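Local coordinates for protein Endonuclease/exonuclease/phosphatase (Beutenbergia cavernae DSM 12333, PDB 4RUW) that belongs to the endonuclease/exonuclease/phosphatase family, combining a DNase I-like alpha/beta domain with a C-terminal Ig-like domain, and binds a zinc ion, at residues Val184-Pro189 / Val194-Thr199; Pro229-Gly234 / Met326-Gly331; Gly359-Ser364 / Ala381-Arg386. All coordinates share one frame; numbering follows the deposited sequence.

Contact 1 (Val184-Pro189 / Val194-Thr199); sequences VTVDVP and VVVHAT
V184 and V186 face V196 and V194 as two antiparallel hydrogen-bonded pairs, and the backbone supplies the polar part of the contact. In each pair both N-H groups are donated to the carbonyl opposite: V184 N to V196 O at 3.0 Å and V196 N to V184 O at 2.8 Å, then V186 N to V194 O at 2.9 Å and V194 N to V186 O at 2.8 Å. All four are nearly straight, with V186 N-H reaching 172° at the hydrogen. T185 and V195 form the non-hydrogen-bonded pair between them, where the CA atoms draw in to 4.3 Å; there T185 CA makes a C-H contact to V194 O.

Apolar contacts gather on the face carrying V184, V186, V194 and V196. V196 CG2 lies anti to its carbonyl carbon and beside the backbone N, which places it 4.0 Å from V186 CG2; V186 was modelled in two conformers, and this distance holds for one of them. Nearer the turn, V188 CG2 reaches V194 CG2 at 4.2 Å, the two side chains meeting at a slant. V151 of strand 146-153 packs against V184 and V196 and helps to bury this face.

On the other face T185 and V195 are partly exposed. T185 OG1 sits beside its own backbone N (chi1 -62°) and approaches V195 CG2 at 3.8 Å, a contact of van der Waals type.

The strands, at 141° between their N-to-C directions, are twisted well away from a flat ladder. Strands 179-188 and 192-200 are consecutive, antiparallel and adjacent in the sheet, joined by a short turn: a beta hairpin, whose buried valine face belongs to the two-sheet core of the DNase I-like fold.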
loop_
_atom_site.group_PDB
_atom_site.type_symbol
_atom_site.label_atom_id
_atom_site.label_comp_id
_atom_site.label_asym_id
_atom_site.label_seq_id
_atom_site.Cartn_x
_atom_site.Cartn_y
_atom_site.Cartn_z
ATOM N N VAL A 184 -4.959 0.916 -14.334
ATOM C CA VAL A 184 -5.061 0.076 -15.514
ATOM C C VAL A 184 -5.523 -1.314 -15.100
ATOM O O VAL A 184 -5.198 -1.785 -14.021
ATOM C CB VAL A 184 -3.726 0.028 -16.289
ATOM C CG1 VAL A 184 -2.642 -0.688 -15.489
ATOM C CG2 VAL A 184 -3.929 -0.582 -17.676
ATOM N N THR A 185 -6.316 -1.954 -15.946
ATOM C CA THR A 185 -6.779 -3.301 -15.678
ATOM C C THR A 185 -5.884 -4.304 -16.382
ATOM O O THR A 185 -5.584 -4.150 -17.574
ATOM C CB THR A 185 -8.229 -3.485 -16.136
ATOM O OG1 THR A 185 -9.054 -2.583 -15.397
ATOM C CG2 THR A 185 -8.699 -4.901 -15.898
ATOM N N VAL A 186 -5.455 -5.323 -15.643
ATOM C CA VAL A 186 -4.652 -6.402 -16.198
ATOM C C VAL A 186 -5.481 -7.687 -16.244
ATOM O O VAL A 186 -6.179 -8.013 -15.282
ATOM C CB VAL A 186 -3.403 -6.633 -15.328
ATOM C CG1 VAL A 186 -2.589 -7.794 -15.854
ATOM C CG2 VAL A 186 -2.556 -5.369 -15.279
ATOM N N ASP A 187 -5.425 -8.402 -17.365
ATOM C CA ASP A 187 -6.147 -9.663 -17.505
ATOM C C ASP A 187 -5.204 -10.824 -17.192
ATOM O O ASP A 187 -4.385 -11.216 -18.022
ATOM C CB ASP A 187 -6.721 -9.792 -18.912
ATOM C CG ASP A 187 -7.587 -11.016 -19.072
ATOM O OD1 ASP A 187 -7.903 -11.670 -18.055
ATOM O OD2 ASP A 187 -7.960 -11.326 -20.220
ATOM N N VAL A 188 -5.298 -11.342 -15.973
ATOM C CA VAL A 188 -4.361 -12.344 -15.493
ATOM C C VAL A 188 -4.918 -13.751 -15.705
ATOM O O VAL A 188 -5.994 -14.080 -15.209
ATOM C CB VAL A 188 -4.080 -12.139 -13.998
ATOM C CG1 VAL A 188 -3.065 -13.152 -13.503
ATOM C CG2 VAL A 188 -3.598 -10.713 -13.741
ATOM N N PRO A 189 -4.189 -14.595 -16.452
ATOM C CA PRO A 189 -4.645 -15.972 -16.686
ATOM C C PRO A 189 -4.948 -16.687 -15.372
ATOM O O PRO A 189 -4.126 -16.656 -14.452
ATOM C CB PRO A 189 -3.446 -16.623 -17.384
ATOM C CG PRO A 189 -2.743 -15.481 -18.045
ATOM C CD PRO A 189 -2.907 -14.312 -17.121
ATOM N N VAL A 194 -7.843 -7.822 -13.023
ATOM C CA VAL A 194 -7.430 -7.236 -11.751
ATOM C C VAL A 194 -7.155 -5.763 -12.024
ATOM O O VAL A 194 -6.371 -5.446 -12.914
ATOM C CB VAL A 194 -6.160 -7.924 -11.189
ATOM C CG1 VAL A 194 -5.705 -7.224 -9.916
ATOM C CG2 VAL A 194 -6.421 -9.405 -10.941
ATOM N N VAL A 195 -7.802 -4.869 -11.278
ATOM C CA VAL A 195 -7.551 -3.449 -11.449
ATOM C C VAL A 195 -6.332 -3.043 -10.627
ATOM O O VAL A 195 -6.277 -3.301 -9.428
ATOM C CB VAL A 195 -8.773 -2.609 -11.038
ATOM C CG1 VAL A 195 -8.509 -1.134 -11.287
ATOM C CG2 VAL A 195 -10.016 -3.070 -11.805
ATOM N N VAL A 196 -5.346 -2.441 -11.288
ATOM C CA VAL A 196 -4.121 -1.999 -10.639
ATOM C C VAL A 196 -4.101 -0.485 -10.532
ATOM O O VAL A 196 -4.168 0.216 -11.551
ATOM C CB VAL A 196 -2.891 -2.495 -11.435
ATOM C CG1 VAL A 196 -1.591 -2.013 -10.796
ATOM C CG2 VAL A 196 -2.904 -4.010 -11.569
ATOM N N HIS A 197 -4.027 0.007 -9.298
ATOM C CA HIS A 197 -3.907 1.429 -9.023
ATOM C C HIS A 197 -2.497 1.702 -8.524
ATOM O O HIS A 197 -2.060 1.113 -7.532
ATOM C CB HIS A 197 -4.905 1.852 -7.943
ATOM C CG HIS A 197 -6.334 1.560 -8.272
ATOM N ND1 HIS A 197 -7.087 2.352 -9.124
ATOM C CD2 HIS A 197 -7.165 0.579 -7.850
ATOM C CE1 HIS A 197 -8.308 1.865 -9.205
ATOM N NE2 HIS A 197 -8.387 0.790 -8.434
ATOM N N ALA A 198 -1.793 2.598 -9.214
ATOM C CA ALA A 198 -0.393 2.924 -8.934
ATOM C C ALA A 198 -0.286 4.393 -8.574
ATOM O O ALA A 198 -0.754 5.249 -9.333
ATOM C CB ALA A 198 0.445 2.651 -10.167
ATOM N N THR A 199 0.331 4.720 -7.443
ATOM C CA THR A 199 0.485 6.123 -7.114
ATOM C C THR A 199 1.703 6.377 -6.235
ATOM O O THR A 199 2.462 5.453 -5.895
ATOM C CB THR A 199 -0.817 6.709 -6.491
ATOM O OG1 THR A 199 -0.770 8.143 -6.520
ATOM C CG2 THR A 199 -1.000 6.246 -5.063
#

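Contact 2 (Pro229-Gly234 / Met326-Gly331); sequences PSVLAG and MDLRLG
P229 and V231 stand opposite L330 and L328 in a register that runs backwards along one chain as it advances along the other. The backbones are too far apart to pair: CA of P229 is 7.9 Å from CA of L330, and the gap widens to 10.2 Å between CA of V231 and CA of L328. Such spacing is that of strands facing each other across a side-chain layer. Each strand has its backbone partners within its own sheet, V231 bonding to V195 of strand 192-200.

P229 and L330 close the narrower end. L330 CD1 lies against the CB-CG bond of the proline ring, 3.9 Å from both P229 CB and P229 CG, while L330 CD2 stands 4.2 Å from P229 CG. The leucine and the ring cross at about a right angle.

This is the interface between the two central sheets of the DNase I-like alpha/beta sandwich: strand 230-233 contributes from one, strand 324-330 from the other. Alternation along each strand sends every second side chain into the interlayer, here V231 on one side and L328 and L330 on the other.

Where the backbones are farther apart, L328 supplies most of the reach, extending to its CD1 methyl through a chi2 of 179°. V231 CG1 and L328 CD1 meet methyl to methyl at 4.0 Å, the side chains lying aslant, with V231 CG1 set beside its backbone N (chi1 -63°). F304 packs on both L328 and L330, and V196 lies against V231. On the outward side of strand 324-330, D327 and R329 form salt bridges with R57 and D55 respectively.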
loop_
_atom_site.group_PDB
_atom_site.type_symbol
_atom_site.label_atom_id
_atom_site.label_comp_id
_atom_site.label_asym_id
_atom_site.label_seq_id
_atom_site.Cartn_x
_atom_site.Cartn_y
_atom_site.Cartn_z
ATOM N N PRO A 229 -11.782 -7.340 -7.907
ATOM C CA PRO A 229 -10.391 -7.562 -7.490
ATOM C C PRO A 229 -9.490 -6.394 -7.899
ATOM O O PRO A 229 -9.373 -6.098 -9.092
ATOM C CB PRO A 229 -10.010 -8.841 -8.236
ATOM C CG PRO A 229 -11.323 -9.572 -8.374
ATOM C CD PRO A 229 -12.323 -8.488 -8.657
ATOM N N SER A 230 -8.875 -5.742 -6.916
ATOM C CA SER A 230 -8.032 -4.586 -7.174
ATOM C C SER A 230 -6.871 -4.550 -6.197
ATOM O O SER A 230 -6.964 -5.060 -5.077
ATOM C CB SER A 230 -8.817 -3.279 -7.024
ATOM O OG SER A 230 -10.062 -3.302 -7.694
ATOM N N VAL A 231 -5.786 -3.917 -6.628
ATOM C CA VAL A 231 -4.682 -3.599 -5.741
ATOM C C VAL A 231 -4.359 -2.116 -5.855
ATOM O O VAL A 231 -4.574 -1.506 -6.903
ATOM C CB VAL A 231 -3.420 -4.456 -6.017
ATOM C CG1 VAL A 231 -3.710 -5.921 -5.752
ATOM C CG2 VAL A 231 -2.905 -4.254 -7.430
ATOM N N LEU A 232 -3.875 -1.546 -4.758
ATOM C CA LEU A 232 -3.410 -0.165 -4.707
ATOM C C LEU A 232 -1.987 -0.229 -4.196
ATOM O O LEU A 232 -1.738 -0.758 -3.115
ATOM C CB LEU A 232 -4.285 0.670 -3.771
ATOM C CG LEU A 232 -3.735 2.044 -3.378
ATOM C CD1 LEU A 232 -3.544 2.944 -4.595
ATOM C CD2 LEU A 232 -4.633 2.708 -2.346
ATOM N N ALA A 233 -1.054 0.296 -4.975
ATOM C CA ALA A 233 0.340 0.153 -4.625
ATOM C C ALA A 233 1.113 1.420 -4.896
ATOM O O ALA A 233 0.821 2.162 -5.828
ATOM C CB ALA A 233 0.968 -1.019 -5.373
ATOM N N GLY A 234 2.136 1.634 -4.080
ATOM C CA GLY A 234 3.102 2.680 -4.320
ATOM C C GLY A 234 3.652 3.278 -3.054
ATOM O O GLY A 234 3.404 2.800 -1.941
HETATM N N MSE A 326 4.838 -9.011 -2.990
HETATM C CA MSE A 326 3.755 -9.697 -2.287
HETATM C C MSE A 326 3.184 -10.828 -3.111
HETATM O O MSE A 326 2.953 -10.680 -4.316
HETATM C CB MSE A 326 2.613 -8.723 -2.002
HETATM C CG MSE A 326 3.013 -7.491 -1.185
HETATM SE SE MSE A 326 3.824 -7.900 0.534
HETATM C CE MSE A 326 2.482 -9.131 1.218
ATOM N N ASP A 327 2.925 -11.949 -2.446
ATOM C CA ASP A 327 2.262 -13.091 -3.067
ATOM C C ASP A 327 0.830 -13.130 -2.552
ATOM O O ASP A 327 0.593 -13.307 -1.348
ATOM C CB ASP A 327 3.001 -14.385 -2.732
ATOM C CG ASP A 327 4.328 -14.500 -3.466
ATOM O OD1 ASP A 327 4.365 -14.247 -4.684
ATOM O OD2 ASP A 327 5.345 -14.832 -2.826
ATOM N N LEU A 328 -0.117 -12.938 -3.470
ATOM C CA LEU A 328 -1.540 -12.904 -3.160
ATOM C C LEU A 328 -2.218 -14.097 -3.815
ATOM O O LEU A 328 -1.652 -14.736 -4.700
ATOM C CB LEU A 328 -2.161 -11.609 -3.696
ATOM C CG LEU A 328 -1.437 -10.310 -3.325
ATOM C CD1 LEU A 328 -2.149 -9.111 -3.946
ATOM C CD2 LEU A 328 -1.327 -10.159 -1.808
ATOM N N ARG A 329 -3.443 -14.391 -3.387
ATOM C CA ARG A 329 -4.222 -15.464 -3.985
ATOM C C ARG A 329 -5.653 -14.984 -4.094
ATOM O O ARG A 329 -6.214 -14.490 -3.127
ATOM C CB ARG A 329 -4.148 -16.713 -3.115
ATOM C CG ARG A 329 -4.857 -17.915 -3.706
ATOM C CD ARG A 329 -4.527 -19.161 -2.914
ATOM N NE ARG A 329 -3.103 -19.463 -2.999
ATOM C CZ ARG A 329 -2.409 -20.090 -2.054
ATOM N NH1 ARG A 329 -3.003 -20.478 -0.937
ATOM N NH2 ARG A 329 -1.114 -20.318 -2.225
ATOM N N LEU A 330 -6.247 -15.108 -5.258
ATOM C CA LEU A 330 -7.589 -14.611 -5.448
ATOM C C LEU A 330 -8.599 -15.677 -5.107
ATOM O O LEU A 330 -8.593 -16.739 -5.676
ATOM C CB LEU A 330 -7.780 -14.149 -6.894
ATOM C CG LEU A 330 -9.090 -13.459 -7.235
ATOM C CD1 LEU A 330 -9.266 -12.210 -6.399
ATOM C CD2 LEU A 330 -9.129 -13.126 -8.720
ATOM N N GLY A 331 -9.466 -15.355 -4.166
ATOM C CA GLY A 331 -10.573 -16.219 -3.808
ATOM C C GLY A 331 -11.807 -15.941 -4.627
ATOM O O GLY A 331 -11.763 -15.299 -5.649
#

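Contact 3 (Gly359-Ser364 / Ala381-Arg386); sequences GRLRLS and AVLRNR
L363 and A381 make the tighter part of this contact. L363 CD2 comes to 4.0 Å from A381 CB, across backbones whose CA atoms are 8.1 Å apart at these two residues. With CG anti to the backbone N (chi1 -163°), the leucine extends far enough to bridge that gap to the short alanine side chain. L353 and V394 also pack on L363, and A351 on A381, and contribute to the burial of the pair.

The fit relaxes toward L361 and L383, where the backbones separate: L361 CD1 and L383 CD2 approach only to 4.4 Å, at the margin of contact. L413, from a loop, touches both leucines and helps to fill this wider end.

Strand 360-367 belongs to one four-stranded antiparallel sheet and strand 378-384 to the other, so the four residues lie in the core of the Ig-like beta sandwich. Residues of the alternate parity turn outward.

The arginines R360, R362 and R384 lie on those outer faces, whereas V382, although turned away, is buried. R384 forms a salt bridge through NE with E420, and V382 CG1 rests 3.7 Å above the plane of the R384 guanidinium, over its centre. R360 is exposed to solvent at the start of its strand, while R362 is hydrogen-bonded to the P302 carbonyl and to the T354 hydroxyl.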
loop_
_atom_site.group_PDB
_atom_site.type_symbol
_atom_site.label_atom_id
_atom_site.label_comp_id
_atom_site.label_asym_id
_atom_site.label_seq_id
_atom_site.Cartn_x
_atom_site.Cartn_y
_atom_site.Cartn_z
ATOM N N GLY A 359 -19.053 -20.772 2.487
ATOM C CA GLY A 359 -19.080 -20.752 3.937
ATOM C C GLY A 359 -17.756 -20.436 4.604
ATOM O O GLY A 359 -17.442 -21.000 5.651
ATOM N N ARG A 360 -16.977 -19.537 4.011
ATOM C CA ARG A 360 -15.722 -19.125 4.627
ATOM C C ARG A 360 -15.845 -17.748 5.269
ATOM O O ARG A 360 -16.466 -16.841 4.716
ATOM C CB ARG A 360 -14.575 -19.145 3.616
ATOM C CG ARG A 360 -13.215 -18.920 4.250
ATOM C CD ARG A 360 -12.080 -19.228 3.284
ATOM N NE ARG A 360 -11.589 -20.597 3.405
ATOM C CZ ARG A 360 -10.475 -21.037 2.829
ATOM N NH1 ARG A 360 -10.089 -22.297 2.986
ATOM N NH2 ARG A 360 -9.739 -20.212 2.095
ATOM N N LEU A 361 -15.257 -17.609 6.450
ATOM C CA LEU A 361 -15.216 -16.331 7.137
ATOM C C LEU A 361 -13.768 -15.997 7.460
ATOM O O LEU A 361 -12.973 -16.882 7.792
ATOM C CB LEU A 361 -16.031 -16.389 8.429
ATOM C CG LEU A 361 -17.536 -16.573 8.239
ATOM C CD1 LEU A 361 -18.226 -16.878 9.565
ATOM C CD2 LEU A 361 -18.134 -15.341 7.591
ATOM N N ARG A 362 -13.425 -14.717 7.348
ATOM C CA ARG A 362 -12.101 -14.230 7.701
ATOM C C ARG A 362 -12.240 -12.965 8.527
ATOM O O ARG A 362 -13.003 -12.068 8.169
ATOM C CB ARG A 362 -11.262 -13.935 6.449
ATOM C CG ARG A 362 -9.863 -13.385 6.763
ATOM C CD ARG A 362 -9.102 -13.026 5.499
ATOM N NE ARG A 362 -9.776 -11.955 4.767
ATOM C CZ ARG A 362 -9.547 -11.654 3.493
ATOM N NH1 ARG A 362 -8.653 -12.341 2.801
ATOM N NH2 ARG A 362 -10.218 -10.673 2.905
ATOM N N LEU A 363 -11.496 -12.899 9.628
ATOM C CA LEU A 363 -11.452 -11.709 10.461
ATOM C C LEU A 363 -10.000 -11.274 10.596
ATOM O O LEU A 363 -9.160 -12.044 11.075
ATOM C CB LEU A 363 -12.041 -12.033 11.832
ATOM C CG LEU A 363 -12.499 -10.952 12.802
ATOM C CD1 LEU A 363 -13.259 -9.867 12.075
ATOM C CD2 LEU A 363 -13.380 -11.572 13.879
ATOM N N SER A 364 -9.706 -10.060 10.133
ATOM C CA SER A 364 -8.387 -9.461 10.277
ATOM C C SER A 364 -8.487 -8.320 11.287
ATOM O O SER A 364 -9.267 -7.382 11.095
ATOM C CB SER A 364 -7.894 -8.927 8.930
ATOM O OG SER A 364 -6.688 -8.189 9.086
ATOM N N ALA A 381 -11.993 -7.993 18.374
ATOM C CA ALA A 381 -13.165 -8.101 17.524
ATOM C C ALA A 381 -14.005 -9.276 17.978
ATOM O O ALA A 381 -13.478 -10.359 18.255
ATOM C CB ALA A 381 -12.759 -8.294 16.084
ATOM N N VAL A 382 -15.310 -9.054 18.070
ATOM C CA VAL A 382 -16.226 -10.123 18.423
ATOM C C VAL A 382 -17.357 -10.197 17.404
ATOM O O VAL A 382 -18.053 -9.201 17.160
ATOM C CB VAL A 382 -16.822 -9.924 19.839
ATOM C CG1 VAL A 382 -17.659 -11.135 20.245
ATOM C CG2 VAL A 382 -15.719 -9.678 20.863
ATOM N N LEU A 383 -17.523 -11.349 16.780
ATOM C CA LEU A 383 -18.668 -11.649 15.972
ATOM C C LEU A 383 -19.755 -12.215 16.904
ATOM O O LEU A 383 -19.506 -13.144 17.619
ATOM C CB LEU A 383 -18.297 -12.640 14.877
ATOM C CG LEU A 383 -19.361 -13.064 13.899
ATOM C CD1 LEU A 383 -19.926 -11.925 13.093
ATOM C CD2 LEU A 383 -18.899 -14.195 12.989
ATOM N N ARG A 384 -20.903 -11.551 16.930
ATOM C CA ARG A 384 -21.991 -11.918 17.827
ATOM C C ARG A 384 -23.247 -12.264 17.042
ATOM O O ARG A 384 -23.474 -11.729 15.958
ATOM C CB ARG A 384 -22.306 -10.760 18.775
ATOM C CG ARG A 384 -21.160 -10.351 19.671
ATOM C CD ARG A 384 -21.574 -9.254 20.644
ATOM N NE ARG A 384 -20.443 -8.823 21.462
ATOM C CZ ARG A 384 -20.011 -9.470 22.539
ATOM N NH1 ARG A 384 -20.616 -10.581 22.940
ATOM N NH2 ARG A 384 -18.971 -9.009 23.213
ATOM N N ASN A 385 -24.065 -13.162 17.588
ATOM C CA ASN A 385 -25.374 -13.424 16.998
ATOM C C ASN A 385 -26.371 -12.339 17.394
ATOM O O ASN A 385 -26.024 -11.410 18.121
ATOM C CB ASN A 385 -25.892 -14.831 17.346
ATOM C CG ASN A 385 -26.114 -15.042 18.842
ATOM O OD1 ASN A 385 -26.263 -14.096 19.612
ATOM N ND2 ASN A 385 -26.149 -16.304 19.252
ATOM N N ARG A 386 -27.608 -12.457 16.927
ATOM C CA ARG A 386 -28.613 -11.438 17.211
ATOM C C ARG A 386 -28.917 -11.330 18.704
ATOM O O ARG A 386 -29.292 -10.263 19.193
ATOM C CB ARG A 386 -29.888 -11.682 16.402
ATOM C CG ARG A 386 -30.536 -13.035 16.622
ATOM C CD ARG A 386 -31.748 -13.193 15.715
ATOM N NE ARG A 386 -32.533 -11.962 15.647
ATOM C CZ ARG A 386 -32.839 -11.330 14.517
ATOM N NH1 ARG A 386 -32.439 -11.817 13.350
ATOM N NH2 ARG A 386 -33.555 -10.213 14.554
#

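In the fold
Contacts 1 and 2 adjoin, their centres 9 Å apart, because strands 192-200 and 230-233 are neighbours in one sheet: H197 N to V231 O and H197 O to A233 N are probable hydrogen bonds, each 2.9 Å. Contact 1 builds that sheet edgewise, and contact 2 joins it face-on to the second sheet. Strand 91-98 of this second sheet ends at H98, which binds the zinc ion with D100, H107 and H137, outside all three contacts. Contact 3 is centred about 30 Å from contact 1 and 22 Å from contact 2, which it does not touch (nearest atoms about 7 Å apart), but F304 receives R362 NH1 at its backbone O, a bond between the domains.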